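Local structure of interferon alpha/beta receptor 1 (Mus musculus, 3WCY) at residues D113-V118 with V160-E165; Y172-K177 with Q193-T198; V118-P123 with Y139-W144; T275-L280 with E296-S301; A131-S136 with A178-L183. The protein pairs with IFNAR2, its extracellular fibronectin type III part forming this chain, as the heterodimeric receptor for type I interferons, whose binding activates JAK-STAT signalling. One frame throughout, in Å; residues are numbered along the deposited sequence.

Contact 1. Residues D113-V118 with V160-E165; sequences DKAILV and VEKIPE
Ile116, Leu117 and Val118 pair with Ile163, Lys162 and Glu161 in the smaller antiparallel sheet of the second fibronectin type III domain. The axes of strand 116-118 and strand 160-163 approach to 4.6 Å, their directions 158° apart. Two hydrogen-bonded pairs flank a non-hydrogen-bonded one: Ile116 N donates to Ile163 O at 3.0 Å and Ile163 N returns to Ile116 O at 2.7 Å, while the Val118-Glu161 pair is longer, with Val118 N to Glu161 O at 3.2 Å. On the inner face, Val118 CG2 meets Ile163 CD1 at 3.7 Å; with CG1 anti to the backbone N (chi1 177°), CG2 is the branch left for that isoleucine. On the other face, Leu117 CD2 lies against Val160 CG1 at 4.1 Å, and Lys162 lays its CG beside Ala115 CB at 3.9 Å. The carboxylate of Glu161 turns away to Ser156. Strand 106-111 flanks strand 116-121 on its other edge, completing the three-stranded half typical of a fibronectin type III sandwich.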
# COMPACT_ATOMS: atom_id res chain seq x y z
N ASP A 113 7.75 -20.51 18.06
CA ASP A 113 8.71 -20.49 19.18
C ASP A 113 8.83 -19.06 19.71
O ASP A 113 8.48 -18.79 20.86
CB ASP A 113 10.12 -20.96 18.74
CG ASP A 113 10.21 -22.27 18.00
OD1 ASP A 113 9.76 -23.30 18.55
OD2 ASP A 113 10.82 -22.28 16.91
N LYS A 114 9.34 -18.15 18.85
CA LYS A 114 9.61 -16.74 19.14
C LYS A 114 8.63 -15.79 18.42
O LYS A 114 8.89 -14.59 18.33
CB LYS A 114 11.07 -16.40 18.76
CG LYS A 114 12.13 -17.30 19.41
CD LYS A 114 13.48 -17.19 18.70
CE LYS A 114 14.53 -18.13 19.26
NZ LYS A 114 14.29 -19.55 18.89
N ALA A 115 7.49 -16.32 17.92
CA ALA A 115 6.52 -15.51 17.19
C ALA A 115 5.05 -15.91 17.36
O ALA A 115 4.74 -17.05 17.72
CB ALA A 115 6.87 -15.48 15.70
N ILE A 116 4.15 -14.94 17.08
CA ILE A 116 2.69 -15.08 17.06
C ILE A 116 2.15 -14.47 15.75
O ILE A 116 2.47 -13.33 15.40
CB ILE A 116 1.99 -14.54 18.35
CG1 ILE A 116 2.13 -15.57 19.50
CG2 ILE A 116 0.51 -14.20 18.10
CD1 ILE A 116 2.05 -15.01 20.90
N LEU A 117 1.35 -15.27 15.03
CA LEU A 117 0.70 -14.89 13.78
C LEU A 117 -0.73 -14.43 14.09
O LEU A 117 -1.51 -15.19 14.67
CB LEU A 117 0.67 -16.08 12.80
CG LEU A 117 2.02 -16.58 12.28
CD1 LEU A 117 2.38 -17.91 12.90
CD2 LEU A 117 2.00 -16.69 10.77
N VAL A 118 -1.05 -13.16 13.76
CA VAL A 118 -2.37 -12.57 13.98
C VAL A 118 -3.10 -12.49 12.63
O VAL A 118 -2.77 -11.65 11.79
CB VAL A 118 -2.30 -11.20 14.71
CG1 VAL A 118 -3.69 -10.59 14.85
CG2 VAL A 118 -1.64 -11.34 16.07
N VAL A 160 -2.29 -10.65 7.87
CA VAL A 160 -1.55 -11.60 8.70
C VAL A 160 -0.31 -10.83 9.15
O VAL A 160 0.53 -10.46 8.32
CB VAL A 160 -1.18 -12.94 8.00
CG1 VAL A 160 -0.31 -13.81 8.91
CG2 VAL A 160 -2.42 -13.71 7.57
N GLU A 161 -0.23 -10.50 10.44
CA GLU A 161 0.92 -9.78 10.96
C GLU A 161 1.65 -10.65 11.96
O GLU A 161 1.11 -10.95 13.03
CB GLU A 161 0.53 -8.40 11.53
CG GLU A 161 1.69 -7.55 12.06
CD GLU A 161 2.79 -7.16 11.08
OE1 GLU A 161 2.48 -6.48 10.08
OE2 GLU A 161 3.96 -7.51 11.35
N LYS A 162 2.85 -11.11 11.59
CA LYS A 162 3.67 -11.95 12.46
C LYS A 162 4.42 -11.07 13.47
O LYS A 162 5.21 -10.21 13.07
CB LYS A 162 4.63 -12.82 11.64
CG LYS A 162 5.39 -13.87 12.46
CD LYS A 162 6.22 -14.83 11.60
CE LYS A 162 7.57 -14.29 11.17
NZ LYS A 162 8.51 -14.12 12.32
N ILE A 163 4.11 -11.26 14.77
CA ILE A 163 4.75 -10.53 15.87
C ILE A 163 6.00 -11.33 16.29
O ILE A 163 5.85 -12.44 16.82
CB ILE A 163 3.78 -10.23 17.03
CG1 ILE A 163 2.58 -9.41 16.53
CG2 ILE A 163 4.51 -9.50 18.17
CD1 ILE A 163 1.33 -9.52 17.37
N PRO A 164 7.22 -10.82 16.01
CA PRO A 164 8.43 -11.59 16.33
C PRO A 164 9.10 -11.13 17.63
O PRO A 164 8.52 -10.32 18.37
CB PRO A 164 9.37 -11.21 15.18
CG PRO A 164 8.99 -9.78 14.87
CD PRO A 164 7.58 -9.54 15.36
N GLU A 165 10.33 -11.65 17.89
CA GLU A 165 11.15 -11.39 19.08
C GLU A 165 10.45 -11.72 20.42
O GLU A 165 10.67 -11.04 21.43
CB GLU A 165 11.69 -9.94 19.05
CG GLU A 165 13.20 -9.83 19.10
CD GLU A 165 13.73 -8.42 19.25
OE1 GLU A 165 13.60 -7.85 20.36
OE2 GLU A 165 14.30 -7.89 18.27

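Contact 2. Residues Y172-K177 with Q193-T198; sequences YCLEVK and QCISTT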
# COMPACT_ATOMS: atom_id res chain seq x y z
N TYR A 172 0.87 -14.80 25.88
CA TYR A 172 0.56 -13.40 25.57
C TYR A 172 -0.90 -13.21 25.17
O TYR A 172 -1.48 -14.11 24.55
CB TYR A 172 1.45 -12.87 24.43
CG TYR A 172 2.94 -12.98 24.64
CD1 TYR A 172 3.68 -11.91 25.13
CD2 TYR A 172 3.64 -14.12 24.24
CE1 TYR A 172 5.07 -11.98 25.27
CE2 TYR A 172 5.02 -14.21 24.37
CZ TYR A 172 5.73 -13.14 24.89
OH TYR A 172 7.10 -13.22 25.01
N CYS A 173 -1.47 -12.03 25.46
CA CYS A 173 -2.85 -11.70 25.09
C CYS A 173 -2.89 -10.58 24.06
O CYS A 173 -2.04 -9.68 24.10
CB CYS A 173 -3.71 -11.41 26.32
SG CYS A 173 -3.79 -12.78 27.50
N LEU A 174 -3.82 -10.68 23.09
CA LEU A 174 -3.95 -9.78 21.94
C LEU A 174 -5.25 -8.99 21.83
O LEU A 174 -6.30 -9.45 22.29
CB LEU A 174 -3.74 -10.59 20.63
CG LEU A 174 -2.32 -10.98 20.17
CD1 LEU A 174 -1.49 -9.79 19.85
CD2 LEU A 174 -1.64 -11.99 21.08
N GLU A 175 -5.18 -7.83 21.15
CA GLU A 175 -6.28 -6.91 20.88
C GLU A 175 -6.03 -6.20 19.53
O GLU A 175 -5.01 -5.52 19.37
CB GLU A 175 -6.43 -5.90 22.03
CG GLU A 175 -7.82 -5.87 22.63
CD GLU A 175 -8.11 -4.80 23.68
OE1 GLU A 175 -7.20 -3.98 23.96
OE2 GLU A 175 -9.25 -4.78 24.20
N VAL A 176 -6.94 -6.38 18.56
CA VAL A 176 -6.83 -5.80 17.21
C VAL A 176 -7.95 -4.80 16.94
O VAL A 176 -9.13 -5.14 17.09
CB VAL A 176 -6.75 -6.89 16.09
CG1 VAL A 176 -6.59 -6.27 14.71
CG2 VAL A 176 -5.62 -7.88 16.36
N LYS A 177 -7.57 -3.59 16.53
CA LYS A 177 -8.45 -2.48 16.20
C LYS A 177 -8.45 -2.26 14.68
O LYS A 177 -7.38 -2.22 14.05
CB LYS A 177 -7.96 -1.21 16.93
CG LYS A 177 -8.84 0.02 16.82
CD LYS A 177 -8.20 1.21 17.53
CE LYS A 177 -9.18 2.27 17.97
NZ LYS A 177 -9.94 1.88 19.19
N GLN A 193 -7.91 -12.00 23.23
CA GLN A 193 -7.57 -13.37 22.87
C GLN A 193 -6.15 -13.68 23.28
O GLN A 193 -5.24 -12.93 22.93
CB GLN A 193 -7.75 -13.60 21.37
CG GLN A 193 -9.10 -14.16 21.02
CD GLN A 193 -9.19 -14.36 19.54
OE1 GLN A 193 -8.66 -15.33 19.00
NE2 GLN A 193 -9.85 -13.43 18.85
N CYS A 194 -5.98 -14.76 24.05
CA CYS A 194 -4.69 -15.19 24.57
C CYS A 194 -4.22 -16.47 23.90
O CYS A 194 -5.03 -17.30 23.49
CB CYS A 194 -4.72 -15.32 26.09
SG CYS A 194 -5.41 -13.89 26.95
N ILE A 195 -2.89 -16.62 23.78
CA ILE A 195 -2.21 -17.77 23.18
C ILE A 195 -0.83 -17.95 23.84
O ILE A 195 -0.22 -16.98 24.29
CB ILE A 195 -2.14 -17.65 21.63
CG1 ILE A 195 -1.57 -18.93 20.96
CG2 ILE A 195 -1.38 -16.38 21.19
CD1 ILE A 195 -1.85 -19.11 19.50
N SER A 196 -0.34 -19.20 23.89
CA SER A 196 0.98 -19.49 24.44
C SER A 196 1.95 -19.93 23.34
O SER A 196 1.55 -20.64 22.41
CB SER A 196 0.89 -20.54 25.54
OG SER A 196 1.86 -20.29 26.55
N THR A 197 3.21 -19.48 23.44
CA THR A 197 4.29 -19.83 22.50
C THR A 197 4.84 -21.24 22.80
O THR A 197 4.75 -21.70 23.94
CB THR A 197 5.41 -18.76 22.53
OG1 THR A 197 5.73 -18.44 23.89
CG2 THR A 197 5.02 -17.49 21.79
N THR A 198 5.36 -21.93 21.77
CA THR A 198 5.93 -23.29 21.90
C THR A 198 7.41 -23.21 22.33
O THR A 198 7.99 -22.12 22.29
CB THR A 198 5.80 -24.07 20.57
OG1 THR A 198 6.40 -23.33 19.51
CG2 THR A 198 4.36 -24.41 20.22
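Tyr172 begins the pairing with Ile195: its N donates to Ile195 O at 2.9 Å, and its own O receives Ile195 N at 3.0 Å. Its ring, on the inner face, has Thr197 CG2 at the edge, 4.2 Å from CE2. Both polar ends turn to the same loop residue, Tyr172 OH to Leu167 N and Thr197 OG1 to Leu167 O. Cys173 comes next, in a non-hydrogen-bonded pair with Cys194, where the CA atoms close to 4.0 Å. A disulfide joins Cys173 SG to Cys194 SG at 2.0 Å, with chi3 of 102°, close to perpendicular. Each SG is anti to its own carbonyl carbon (chi1 -59° and -50°), so that each sulfur sits beside its own backbone N and the two meet over the outer face. Leu174 then restores hydrogen bonding: its N gives a 2.7 Å bond to Gln193 O, and Gln193 N answers to Leu174 O at 3.2 Å. Leu174 CD2 makes a looser 4.4 Å contact with Ile195 CG2, while Gln193 sends its amide NE2 to Val107 O. Strand 171-179 thus runs between strand 138-145 and the outermost strand 193-196; Tyr172 and Leu174 face strands 116-121 and 106-111 of the opposing sheet, and Cys173 packs on Trp144 on the face turned away from the core.

Contact 3. Residues V118-P123 with Y139-W144; sequences VHISPP and YTIRIW
Ile120 and Val118 face Tyr139 and Ile141 across the interior of a fibronectin type III beta sandwich. The axes of strands 118-121 and 139-144 are 10.3 Å apart at closest, a spacing of two facing sheets rather than of paired neighbours, and the contact is carried mainly by side chains. The CH-pi contact is the most directional. Ile120 CG2 sits over one face of the Tyr139 ring, 3.8 Å from its centroid and 16° off the normal, nearer CD1 and CE1 than the far rim. This branch is anti to the backbone N of Ile120 (chi1 -44° for CG1), while CG1 carries CD1 on to Ile141. Purely aliphatic contacts follow: Ile120 CD1 and Ile141 CD1 meet tip to tip at 3.8 Å, and Val118 CG2 approaches Ile141 CG2 at 4.3 Å. Tyr139 also pairs edge-to-face with Tyr159. With a serine in place of Tyr139, Ile120 CG2 would probably lose the ring surface beneath it, leaving a gap in the core and Tyr159 without its aromatic partner. The remaining contact is polar against apolar: the tyrosine reaches past Ile120 to the strand's end, where its OH lies 3.3 Å from Pro122 CB and 3.5 Å from Pro122 CA.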
# COMPACT_ATOMS: atom_id res chain seq x y z
N VAL A 118 -1.05 -13.16 13.76
CA VAL A 118 -2.37 -12.57 13.98
C VAL A 118 -3.10 -12.49 12.63
O VAL A 118 -2.77 -11.65 11.79
CB VAL A 118 -2.30 -11.20 14.71
CG1 VAL A 118 -3.69 -10.59 14.85
CG2 VAL A 118 -1.64 -11.34 16.07
N HIS A 119 -4.06 -13.41 12.43
CA HIS A 119 -4.86 -13.51 11.21
C HIS A 119 -6.07 -12.60 11.37
O HIS A 119 -7.02 -12.93 12.09
CB HIS A 119 -5.24 -14.96 10.91
CG HIS A 119 -4.07 -15.89 10.85
ND1 HIS A 119 -3.38 -16.11 9.67
CD2 HIS A 119 -3.48 -16.62 11.83
CE1 HIS A 119 -2.40 -16.94 9.97
NE2 HIS A 119 -2.43 -17.29 11.25
N ILE A 120 -6.01 -11.42 10.73
CA ILE A 120 -7.07 -10.42 10.78
C ILE A 120 -8.02 -10.58 9.60
O ILE A 120 -7.59 -10.62 8.44
CB ILE A 120 -6.51 -8.97 10.88
CG1 ILE A 120 -5.35 -8.84 11.88
CG2 ILE A 120 -7.62 -7.97 11.20
CD1 ILE A 120 -4.26 -7.93 11.43
N SER A 121 -9.31 -10.65 9.90
CA SER A 121 -10.38 -10.67 8.91
C SER A 121 -11.05 -9.29 9.01
O SER A 121 -11.34 -8.84 10.13
CB SER A 121 -11.37 -11.79 9.21
OG SER A 121 -11.92 -12.30 8.01
N PRO A 122 -11.24 -8.56 7.88
CA PRO A 122 -11.84 -7.21 7.96
C PRO A 122 -13.31 -7.21 8.39
O PRO A 122 -13.97 -8.24 8.24
CB PRO A 122 -11.67 -6.68 6.54
CG PRO A 122 -11.65 -7.88 5.68
CD PRO A 122 -10.94 -8.93 6.48
N PRO A 123 -13.86 -6.08 8.93
CA PRO A 123 -15.28 -6.06 9.31
C PRO A 123 -16.22 -6.41 8.14
O PRO A 123 -16.19 -5.74 7.10
CB PRO A 123 -15.49 -4.62 9.80
CG PRO A 123 -14.14 -4.12 10.15
CD PRO A 123 -13.22 -4.77 9.19
N TYR A 139 -4.84 -1.62 10.62
CA TYR A 139 -5.05 -2.30 11.90
C TYR A 139 -3.94 -1.97 12.89
O TYR A 139 -2.81 -1.69 12.49
CB TYR A 139 -5.21 -3.83 11.71
CG TYR A 139 -6.25 -4.19 10.67
CD1 TYR A 139 -7.60 -4.24 11.01
CD2 TYR A 139 -5.90 -4.41 9.34
CE1 TYR A 139 -8.57 -4.53 10.05
CE2 TYR A 139 -6.86 -4.69 8.37
CZ TYR A 139 -8.20 -4.75 8.73
OH TYR A 139 -9.16 -5.02 7.79
N THR A 140 -4.30 -1.94 14.18
CA THR A 140 -3.37 -1.67 15.28
C THR A 140 -3.47 -2.84 16.26
O THR A 140 -4.57 -3.14 16.75
CB THR A 140 -3.68 -0.31 15.96
OG1 THR A 140 -4.91 -0.40 16.67
CG2 THR A 140 -3.71 0.86 15.00
N ILE A 141 -2.35 -3.53 16.51
CA ILE A 141 -2.30 -4.69 17.39
C ILE A 141 -1.66 -4.32 18.72
O ILE A 141 -0.64 -3.63 18.75
CB ILE A 141 -1.57 -5.92 16.76
CG1 ILE A 141 -1.49 -5.92 15.20
CG2 ILE A 141 -2.03 -7.24 17.37
CD1 ILE A 141 -2.78 -6.20 14.43
N ARG A 142 -2.24 -4.84 19.83
CA ARG A 142 -1.76 -4.68 21.19
C ARG A 142 -1.45 -6.06 21.76
O ARG A 142 -2.31 -6.93 21.77
CB ARG A 142 -2.80 -3.98 22.07
CG ARG A 142 -2.77 -2.46 22.01
CD ARG A 142 -3.76 -1.90 23.01
NE ARG A 142 -3.88 -0.45 22.94
CZ ARG A 142 -4.92 0.23 23.41
NH1 ARG A 142 -5.94 -0.40 23.99
NH2 ARG A 142 -4.95 1.56 23.31
N ILE A 143 -0.20 -6.26 22.21
CA ILE A 143 0.29 -7.51 22.78
C ILE A 143 0.97 -7.27 24.14
O ILE A 143 1.67 -6.27 24.33
CB ILE A 143 1.17 -8.32 21.76
CG1 ILE A 143 1.43 -9.77 22.22
CG2 ILE A 143 2.45 -7.57 21.36
CD1 ILE A 143 2.00 -10.75 21.15
N TRP A 144 0.74 -8.18 25.09
CA TRP A 144 1.31 -8.18 26.44
C TRP A 144 1.23 -9.60 26.98
O TRP A 144 0.42 -10.38 26.49
CB TRP A 144 0.52 -7.23 27.36
CG TRP A 144 -0.90 -7.65 27.60
CD1 TRP A 144 -1.36 -8.45 28.61
CD2 TRP A 144 -2.03 -7.35 26.77
NE1 TRP A 144 -2.71 -8.66 28.46
CE2 TRP A 144 -3.16 -7.98 27.36
CE3 TRP A 144 -2.21 -6.60 25.60
CZ2 TRP A 144 -4.44 -7.87 26.82
CZ3 TRP A 144 -3.49 -6.49 25.07
CH2 TRP A 144 -4.58 -7.13 25.66

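Contact 4. Residues T275-L280 with E296-S301; sequences TGTFFL and EKFIDS
Phe278 and Ile299 form the compact side of this antiparallel pair in the third fibronectin type III repeat. Ile299 CD1 rests over the Phe278 ring, 3.8 Å from its centroid and 20° off the normal, and touches Leu280 CD1 at 3.8 Å. The backbones are closely tied there, with Ile299 N to Phe278 O at 2.9 Å. At the strand end, Gly276 O is gripped twice by Ser301, by N at 2.8 Å and, from above the carbonyl plane, by OG at 2.8 Å. The other face is more open: Phe298 and Asp300 are exposed. Phe298 CD1 lies over the Phe279 ring, but the planes meet obliquely at 45°, and Phe298 CE1 touches Thr277 CB at 3.6 Å. An alanine in place of Phe279 would probably leave Phe298 without the ring it leans on and cost Lys242 its cation-pi partner, though not its salt bridge to Glu296. Thr277 OG1 bonds to an acidic side chain of another protein's chain, so this face also meets a partner molecule. Strand 277-281 lies between 235-238 and the outermost 297-300; Phe278 and Leu280 turn inward onto Phe268 of strand 266-269.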
# COMPACT_ATOMS: atom_id res chain seq x y z
N THR A 275 5.81 -10.98 -10.51
CA THR A 275 5.31 -9.68 -10.04
C THR A 275 6.41 -8.65 -9.82
O THR A 275 7.56 -9.01 -9.60
CB THR A 275 4.32 -9.81 -8.87
OG1 THR A 275 4.91 -10.57 -7.81
CG2 THR A 275 2.99 -10.42 -9.30
N GLY A 276 6.03 -7.37 -9.90
CA GLY A 276 6.94 -6.24 -9.71
C GLY A 276 7.42 -6.10 -8.28
O GLY A 276 8.53 -5.61 -8.04
N THR A 277 6.57 -6.52 -7.34
CA THR A 277 6.85 -6.54 -5.91
C THR A 277 6.48 -7.91 -5.38
O THR A 277 5.46 -8.47 -5.78
CB THR A 277 6.11 -5.42 -5.16
OG1 THR A 277 4.72 -5.41 -5.49
CG2 THR A 277 6.71 -4.06 -5.40
N PHE A 278 7.34 -8.46 -4.51
CA PHE A 278 7.12 -9.76 -3.90
C PHE A 278 7.83 -9.97 -2.55
O PHE A 278 8.76 -9.24 -2.21
CB PHE A 278 7.33 -10.93 -4.90
CG PHE A 278 8.72 -11.16 -5.45
CD1 PHE A 278 9.53 -12.17 -4.95
CD2 PHE A 278 9.18 -10.43 -6.54
CE1 PHE A 278 10.80 -12.41 -5.48
CE2 PHE A 278 10.44 -10.67 -7.08
CZ PHE A 278 11.25 -11.65 -6.55
N PHE A 279 7.33 -10.94 -1.77
CA PHE A 279 7.85 -11.32 -0.46
C PHE A 279 8.56 -12.67 -0.57
O PHE A 279 8.13 -13.51 -1.36
CB PHE A 279 6.71 -11.43 0.58
CG PHE A 279 5.98 -10.15 0.88
CD1 PHE A 279 4.84 -9.79 0.17
CD2 PHE A 279 6.40 -9.31 1.91
CE1 PHE A 279 4.15 -8.61 0.47
CE2 PHE A 279 5.71 -8.13 2.20
CZ PHE A 279 4.59 -7.79 1.48
N LEU A 280 9.62 -12.89 0.22
CA LEU A 280 10.34 -14.17 0.19
C LEU A 280 10.42 -14.89 1.54
O LEU A 280 10.60 -14.26 2.59
CB LEU A 280 11.73 -14.02 -0.46
CG LEU A 280 11.76 -13.75 -1.97
CD1 LEU A 280 12.80 -12.72 -2.32
CD2 LEU A 280 12.03 -15.02 -2.75
N GLU A 296 9.48 -12.60 6.47
CA GLU A 296 9.11 -12.34 5.08
C GLU A 296 9.87 -11.12 4.59
O GLU A 296 9.69 -10.03 5.12
CB GLU A 296 7.59 -12.14 4.94
CG GLU A 296 6.78 -13.38 5.29
CD GLU A 296 5.45 -13.13 5.96
OE1 GLU A 296 5.41 -12.39 6.97
OE2 GLU A 296 4.44 -13.72 5.50
N LYS A 297 10.78 -11.33 3.62
CA LYS A 297 11.58 -10.26 3.04
C LYS A 297 10.89 -9.69 1.80
O LYS A 297 10.75 -10.39 0.80
CB LYS A 297 13.02 -10.73 2.73
CG LYS A 297 13.93 -9.67 2.09
CD LYS A 297 14.44 -8.64 3.10
CE LYS A 297 15.15 -7.48 2.43
NZ LYS A 297 14.19 -6.51 1.86
N PHE A 298 10.45 -8.42 1.89
CA PHE A 298 9.79 -7.72 0.80
C PHE A 298 10.81 -7.01 -0.06
O PHE A 298 11.60 -6.22 0.46
CB PHE A 298 8.76 -6.71 1.33
CG PHE A 298 8.12 -5.85 0.26
CD1 PHE A 298 7.19 -6.38 -0.61
CD2 PHE A 298 8.46 -4.51 0.13
CE1 PHE A 298 6.60 -5.59 -1.60
CE2 PHE A 298 7.87 -3.72 -0.85
CZ PHE A 298 6.95 -4.26 -1.71
N ILE A 299 10.76 -7.25 -1.37
CA ILE A 299 11.68 -6.62 -2.31
C ILE A 299 10.96 -6.16 -3.57
O ILE A 299 10.25 -6.95 -4.20
CB ILE A 299 12.95 -7.46 -2.62
CG1 ILE A 299 12.65 -8.96 -2.76
CG2 ILE A 299 14.04 -7.21 -1.58
CD1 ILE A 299 12.60 -9.42 -4.16
N ASP A 300 11.12 -4.87 -3.90
CA ASP A 300 10.54 -4.23 -5.09
C ASP A 300 11.55 -4.28 -6.23
O ASP A 300 12.66 -3.76 -6.10
CB ASP A 300 10.13 -2.78 -4.79
CG ASP A 300 10.01 -1.90 -6.02
OD1 ASP A 300 9.13 -2.17 -6.87
OD2 ASP A 300 10.82 -0.96 -6.16
N SER A 301 11.16 -4.90 -7.36
CA SER A 301 12.00 -5.00 -8.55
C SER A 301 11.54 -3.96 -9.56
O SER A 301 10.58 -4.18 -10.30
CB SER A 301 11.98 -6.41 -9.12
OG SER A 301 10.66 -6.84 -9.45

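Contact 5. Residues A131-S136 with A178-L183; sequences ALEKPS and AIHPSL
The His180 imidazole meets Ser136 and Glu133 obliquely, while one of its faces is covered by Leu183 CB of its own segment, 3.4 Å above the plane and over the centre. Ser136 CB comes to 3.5 Å from His180 CE1, and Glu133 CG to 3.4 Å from His180 NE2. His180 CG lies anti to the backbone N (chi1 -159°), extending the ring toward the opposite loop. The Glu133 carboxylate is inclined 40° to the imidazole and its OE1 stays 5.0 Å from NE2; the bend at chi2 (68°) takes it instead to a hydrogen bond with Tyr70 OH. The Ser136 N to Glu133 O bond, 2.8 Å, closes a turn that brings both residues to the imidazole. Ser136 O abuts Pro181 CD at 3.3 Å. Both loops lie at the end of the second fibronectin type III domain near helix 96-99, and Ser182 OG bonds to a basic side chain of another protein's chain. The geometry implies packing rather than hydrogen bonding between the segments; the carboxylate is too distant to pair with His180, though it could modestly favour a protonated imidazole, an effect that a basic side chain of the other protein, weakly paired with Glu133, may lessen.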
# COMPACT_ATOMS: atom_id res chain seq x y z
N ALA A 131 -17.25 -3.80 1.46
CA ALA A 131 -16.86 -4.53 0.25
C ALA A 131 -15.97 -3.71 -0.70
O ALA A 131 -15.27 -4.31 -1.52
CB ALA A 131 -18.09 -5.01 -0.49
N LEU A 132 -16.00 -2.37 -0.59
CA LEU A 132 -15.19 -1.45 -1.39
C LEU A 132 -14.27 -0.59 -0.53
O LEU A 132 -13.54 0.25 -1.07
CB LEU A 132 -16.06 -0.58 -2.28
CG LEU A 132 -16.98 -1.28 -3.28
CD1 LEU A 132 -17.84 -0.26 -4.02
CD2 LEU A 132 -16.19 -2.17 -4.25
N GLU A 133 -14.29 -0.79 0.80
CA GLU A 133 -13.44 -0.05 1.74
C GLU A 133 -12.26 -0.86 2.28
O GLU A 133 -11.31 -0.27 2.79
CB GLU A 133 -14.26 0.58 2.87
CG GLU A 133 -14.81 1.95 2.53
CD GLU A 133 -15.87 1.98 1.45
OE1 GLU A 133 -15.88 2.96 0.67
OE2 GLU A 133 -16.69 1.03 1.38
N LYS A 134 -12.30 -2.20 2.10
CA LYS A 134 -11.25 -3.15 2.50
C LYS A 134 -9.80 -2.62 2.31
O LYS A 134 -9.02 -2.77 3.25
CB LYS A 134 -11.39 -4.50 1.78
CG LYS A 134 -12.68 -5.25 2.05
CD LYS A 134 -13.28 -5.76 0.76
CE LYS A 134 -12.97 -7.21 0.50
NZ LYS A 134 -13.56 -7.66 -0.79
N PRO A 135 -9.41 -2.01 1.14
CA PRO A 135 -8.01 -1.56 1.01
C PRO A 135 -7.67 -0.35 1.87
O PRO A 135 -6.51 -0.16 2.25
CB PRO A 135 -7.87 -1.25 -0.49
CG PRO A 135 -9.10 -1.83 -1.14
CD PRO A 135 -10.15 -1.75 -0.11
N SER A 136 -8.69 0.46 2.20
CA SER A 136 -8.52 1.66 3.02
C SER A 136 -8.16 1.33 4.46
O SER A 136 -7.28 1.99 5.02
CB SER A 136 -9.75 2.56 2.95
OG SER A 136 -9.86 3.21 1.69
N ALA A 178 -9.65 -2.11 14.08
CA ALA A 178 -9.77 -1.82 12.65
C ALA A 178 -9.96 -0.32 12.51
O ALA A 178 -10.84 0.26 13.14
CB ALA A 178 -10.95 -2.55 12.04
N ILE A 179 -9.10 0.33 11.73
CA ILE A 179 -9.20 1.77 11.53
C ILE A 179 -9.36 2.16 10.07
O ILE A 179 -8.77 1.51 9.21
CB ILE A 179 -8.11 2.59 12.29
CG1 ILE A 179 -6.69 2.04 12.04
CG2 ILE A 179 -8.44 2.67 13.78
CD1 ILE A 179 -5.55 3.06 12.26
N HIS A 180 -10.21 3.18 9.80
CA HIS A 180 -10.43 3.76 8.46
C HIS A 180 -9.66 5.11 8.49
O HIS A 180 -10.23 6.12 8.92
CB HIS A 180 -11.93 3.97 8.17
CG HIS A 180 -12.30 4.08 6.72
ND1 HIS A 180 -11.41 4.60 5.77
CD2 HIS A 180 -13.45 3.75 6.09
CE1 HIS A 180 -12.05 4.56 4.61
NE2 HIS A 180 -13.28 4.06 4.75
N PRO A 181 -8.35 5.13 8.12
CA PRO A 181 -7.57 6.38 8.26
C PRO A 181 -7.99 7.57 7.41
O PRO A 181 -7.50 8.68 7.66
CB PRO A 181 -6.13 5.93 7.97
CG PRO A 181 -6.27 4.72 7.14
CD PRO A 181 -7.50 4.03 7.65
N SER A 182 -8.88 7.37 6.42
CA SER A 182 -9.33 8.45 5.54
C SER A 182 -10.76 8.92 5.80
O SER A 182 -11.03 10.12 5.72
CB SER A 182 -9.14 8.07 4.07
OG SER A 182 -7.77 7.81 3.79
N LEU A 183 -11.68 7.99 6.12
CA LEU A 183 -13.08 8.32 6.37
C LEU A 183 -13.40 8.58 7.85
O LEU A 183 -14.51 8.27 8.30
CB LEU A 183 -14.01 7.25 5.78
CG LEU A 183 -15.39 7.71 5.34
CD1 LEU A 183 -15.46 7.90 3.85
CD2 LEU A 183 -16.45 6.73 5.78

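In the fold
Contacts 1, 2, 3 and 5 all belong to the second fibronectin type III domain, whereas contact 4 lies in the third. Contacts 1 and 3 share Val118, their centres about 11 Å apart. Contact 2 supplies the facing sheet: Ile195 CG2 meets Ile116 CD1 at 3.7 Å, and Cys173 N reaches Trp144 O of contact 3 at 2.7 Å, a probable hydrogen bond. Strand 171-179 continues from contact 2 into contact 5, with centres about 24 Å apart; Ala178 CA touches Tyr139 CD1 at 3.6 Å. Contacts 4 and 5, also about 24 Å between centres, both approach another protein's chain, consistent with a ligand-facing surface that spans the two domains.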